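Local coordinates for particle-associated lyase (Acinetobacter bacteriophage AP22, PDB 4Y9V), which probably degrades the capsular polysaccharide of its host, Acinetobacter baumannii, as a lyase of the phage tailspike, at residues Pro164-Tyr169 against Ile378-Gly383. Sequence-based numbering, arbitrary orientation. Where two conformers were deposited one is given.
Sequences PYRNYY and IAEPRG. Unlike the reference sequence in segment 378-383: E380 (reference Lys). With 49S (2-acetamido-2-deoxy-beta-D-mannopyranuronic acid), chain B; 49T (2-acetamido-2-deoxy-alpha-D-fucopyranose), chain C; EDO (1,2-ethanediol), chain D; SO4 (sulfate ion), chain K.
E380, which is lysine in the reference sequence, reaches across to R166 and Y169 and spends one carboxylate oxygen on each. OE2 accepts a hydrogen bond from R166 NE at 2.9 Å in a salt bridge, and OE1 accepts from Y169 OH at 2.7 Å; both oxygens use their syn lone pairs. The carboxylate stands almost upright to the Y169 ring, at 83°, and meets its edge. G338 N also donates to OE1, so three hydrogen bonds hold the carboxylate. Behind it, the Y165 ring lies over the E380 backbone in a CH-pi contact, with E380 CA 3.6 Å from the ring centroid. Y165 OH bonds to E410 N and, through a water, to P381 O. With NE engaged by E380, the extended R166 chain (chi2 -170°, chi3 -169°) leaves NH1 for the saccharide: it donates to O1 of the bound N-acetylmannosaminuronic acid at 2.9 Å and to Y168 OH at 3.0 Å, while NH2 bonds to a sulfate, probably from the crystallisation liquor. Y168 OH in turn donates to the sugar carboxylate oxygen O6A at 2.6 Å. E380 thus sits in the second shell and probably steadies R166 and Y169 in the glycan pocket, where a loop of the Ig-like domain meets the pectin-lyase-like beta-helix.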
loop_
_atom_site.group_PDB
_atom_site.type_symbol
_atom_site.label_atom_id
_atom_site.label_comp_id
_atom_site.label_asym_id
_atom_site.label_seq_id
_atom_site.Cartn_x
_atom_site.Cartn_y
_atom_site.Cartn_z
ATOM N N PRO A 164 21.362 0.444 -22.856
ATOM C CA PRO A 164 22.702 0.148 -23.326
ATOM C C PRO A 164 23.334 -1.071 -22.683
ATOM O O PRO A 164 24.452 -1.467 -23.058
ATOM C CB PRO A 164 23.476 1.436 -22.979
ATOM C CG PRO A 164 22.797 1.879 -21.667
ATOM C CD PRO A 164 21.328 1.639 -21.977
ATOM N N TYR A 165 22.682 -1.696 -21.693
ATOM C CA TYR A 165 23.335 -2.756 -20.951
ATOM C C TYR A 165 23.400 -4.095 -21.677
ATOM O O TYR A 165 24.331 -4.878 -21.430
ATOM C CB TYR A 165 22.693 -2.921 -19.540
ATOM C CG TYR A 165 23.210 -1.840 -18.603
ATOM C CD1 TYR A 165 22.582 -0.609 -18.533
ATOM C CD2 TYR A 165 24.363 -2.045 -17.874
ATOM C CE1 TYR A 165 23.107 0.395 -17.709
ATOM C CE2 TYR A 165 24.881 -1.053 -17.063
ATOM C CZ TYR A 165 24.269 0.167 -16.985
ATOM O OH TYR A 165 24.824 1.143 -16.193
ATOM N N ARG A 166 22.386 -4.429 -22.496
ATOM C CA ARG A 166 22.379 -5.710 -23.209
ATOM C C ARG A 166 21.774 -5.462 -24.583
ATOM O O ARG A 166 20.831 -4.695 -24.727
ATOM C CB ARG A 166 21.566 -6.782 -22.465
ATOM C CG ARG A 166 22.039 -7.048 -21.055
ATOM C CD ARG A 166 21.392 -8.266 -20.425
ATOM N NE ARG A 166 21.675 -8.315 -18.997
ATOM C CZ ARG A 166 21.285 -9.298 -18.213
ATOM N NH1 ARG A 166 20.642 -10.344 -18.720
ATOM N NH2 ARG A 166 21.490 -9.218 -16.898
ATOM N N ASN A 167 22.333 -6.127 -25.600
ATOM C CA ASN A 167 21.937 -5.831 -26.953
ATOM C C ASN A 167 20.439 -6.076 -27.206
ATOM O O ASN A 167 19.820 -5.366 -28.003
ATOM C CB ASN A 167 22.802 -6.616 -27.972
ATOM C CG ASN A 167 22.456 -8.061 -28.073
ATOM O OD1 ASN A 167 22.416 -8.783 -27.105
ATOM N ND2 ASN A 167 22.172 -8.435 -29.323
ATOM N N TYR A 168 19.891 -7.069 -26.520
ATOM C CA TYR A 168 18.500 -7.447 -26.707
ATOM C C TYR A 168 17.514 -6.610 -25.876
ATOM O O TYR A 168 16.311 -6.846 -25.961
ATOM C CB TYR A 168 18.316 -8.934 -26.442
ATOM C CG TYR A 168 18.714 -9.458 -25.102
ATOM C CD1 TYR A 168 17.766 -9.590 -24.069
ATOM C CD2 TYR A 168 20.009 -9.895 -24.826
ATOM C CE1 TYR A 168 18.106 -10.110 -22.837
ATOM C CE2 TYR A 168 20.355 -10.441 -23.587
ATOM C CZ TYR A 168 19.398 -10.561 -22.609
ATOM O OH TYR A 168 19.699 -11.159 -21.396
ATOM N N TYR A 169 18.018 -5.608 -25.167
ATOM C CA TYR A 169 17.135 -4.640 -24.497
ATOM C C TYR A 169 16.704 -3.604 -25.542
ATOM O O TYR A 169 17.269 -2.514 -25.655
ATOM C CB TYR A 169 17.839 -3.989 -23.333
ATOM C CG TYR A 169 18.137 -4.846 -22.137
ATOM C CD1 TYR A 169 17.563 -6.115 -21.940
ATOM C CD2 TYR A 169 18.962 -4.373 -21.112
ATOM C CE1 TYR A 169 17.819 -6.859 -20.779
ATOM C CE2 TYR A 169 19.184 -5.065 -19.962
ATOM C CZ TYR A 169 18.625 -6.313 -19.770
ATOM O OH TYR A 169 18.806 -7.049 -18.632
ATOM N N ILE A 378 21.371 -1.531 -7.897
ATOM C CA ILE A 378 21.012 -0.864 -9.147
ATOM C C ILE A 378 22.197 -1.079 -10.103
ATOM O O ILE A 378 23.173 -0.360 -10.056
ATOM C CB ILE A 378 20.703 0.618 -8.915
ATOM C CG1 ILE A 378 19.644 0.865 -7.890
ATOM C CG2 ILE A 378 20.343 1.280 -10.242
ATOM C CD1 ILE A 378 19.484 2.303 -7.441
ATOM N N ALA A 379 22.140 -2.123 -10.914
ATOM C CA ALA A 379 23.258 -2.526 -11.758
ATOM C C ALA A 379 23.014 -2.363 -13.239
ATOM O O ALA A 379 24.003 -2.438 -13.988
ATOM C CB ALA A 379 23.541 -4.011 -11.565
ATOM N N GLU A 380 21.782 -2.109 -13.691
ATOM C CA GLU A 380 21.529 -1.797 -15.103
ATOM C C GLU A 380 20.646 -0.540 -15.191
ATOM O O GLU A 380 19.577 -0.572 -15.809
ATOM C CB GLU A 380 20.910 -2.990 -15.847
ATOM C CG GLU A 380 21.839 -4.194 -15.917
ATOM C CD GLU A 380 21.335 -5.322 -16.825
ATOM O OE1 GLU A 380 20.130 -5.620 -16.808
ATOM O OE2 GLU A 380 22.164 -5.899 -17.564
ATOM N N PRO A 381 21.041 0.579 -14.564
ATOM C CA PRO A 381 20.150 1.723 -14.547
ATOM C C PRO A 381 20.019 2.422 -15.894
ATOM O O PRO A 381 21.003 2.712 -16.570
ATOM C CB PRO A 381 20.812 2.691 -13.540
ATOM C CG PRO A 381 22.274 2.303 -13.562
ATOM C CD PRO A 381 22.260 0.799 -13.780
ATOM N N ARG A 382 18.786 2.761 -16.232
ATOM C CA ARG A 382 18.445 3.562 -17.411
ATOM C C ARG A 382 18.061 4.977 -17.052
ATOM O O ARG A 382 18.424 5.936 -17.764
ATOM C CB ARG A 382 17.331 2.850 -18.180
ATOM C CG ARG A 382 16.889 3.557 -19.438
ATOM C CD ARG A 382 15.833 2.710 -20.146
ATOM N NE ARG A 382 15.306 3.308 -21.351
ATOM C CZ ARG A 382 14.295 4.082 -21.411
ATOM N NH1 ARG A 382 13.691 4.531 -20.294
ATOM N NH2 ARG A 382 13.878 4.522 -22.568
ATOM N N GLY A 383 17.317 5.156 -15.963
ATOM C CA GLY A 383 16.902 6.463 -15.530
ATOM C C GLY A 383 15.511 6.398 -14.920
ATOM O O GLY A 383 14.814 5.392 -15.046
HETATM C C8 49S B . 16.624 -10.129 -19.430
HETATM C C7 49S B . 16.678 -11.552 -18.915
HETATM O O7 49S B . 15.762 -12.012 -18.200
HETATM N N2 49S B . 17.754 -12.272 -19.270
HETATM C C2 49S B . 17.996 -13.624 -18.811
HETATM C C3 49S B . 17.753 -14.666 -19.906
HETATM O O3 49S B . 16.409 -14.602 -20.383
HETATM C C1 49S B . 19.431 -13.747 -18.336
HETATM O O1 49S B . 19.752 -12.793 -17.366
HETATM O O5 49S B . 20.313 -13.492 -19.430
HETATM C C5 49S B . 20.206 -14.524 -20.426
HETATM C C6 49S B . 21.250 -14.261 -21.491
HETATM O O6A 49S B . 21.403 -13.084 -21.905
HETATM O O6B 49S B . 21.886 -15.258 -21.913
HETATM C C4 49S B . 18.794 -14.547 -21.015
HETATM O O4 49S B . 18.834 -15.694 -21.872
HETATM C C1 49T C . 17.822 -15.835 -22.850
HETATM C C2 49T C . 18.162 -17.106 -23.636
HETATM N N2 49T C . 18.504 -18.195 -22.709
HETATM C C7 49T C . 17.687 -19.218 -22.517
HETATM O O7 49T C . 16.571 -19.322 -22.989
HETATM C C8 49T C . 18.244 -20.308 -21.596
HETATM O O5 49T C . 17.706 -14.734 -23.680
HETATM C C5 49T C . 18.847 -14.452 -24.505
HETATM C C6 49T C . 18.583 -13.151 -25.239
HETATM C C4 49T C . 19.099 -15.646 -25.421
HETATM O O4 49T C . 17.963 -15.820 -26.261
HETATM C C3 49T C . 19.327 -16.865 -24.570
HETATM O O3 49T C . 19.437 -18.031 -25.432
HETATM C C1 EDO D . 13.209 3.451 -16.996
HETATM O O1 EDO D . 14.309 4.078 -17.510
HETATM C C2 EDO D . 12.041 4.361 -16.797
HETATM O O2 EDO D . 11.487 4.729 -18.046
HETATM S S SO4 K . 20.662 -12.177 -13.856
HETATM O O1 SO4 K . 20.670 -11.384 -15.074
HETATM O O2 SO4 K . 20.400 -11.300 -12.701
HETATM O O3 SO4 K . 21.999 -12.782 -13.738
HETATM O O4 SO4 K . 19.650 -13.261 -13.835
HETATM O O HOH W 1 23.683 3.523 -16.485
#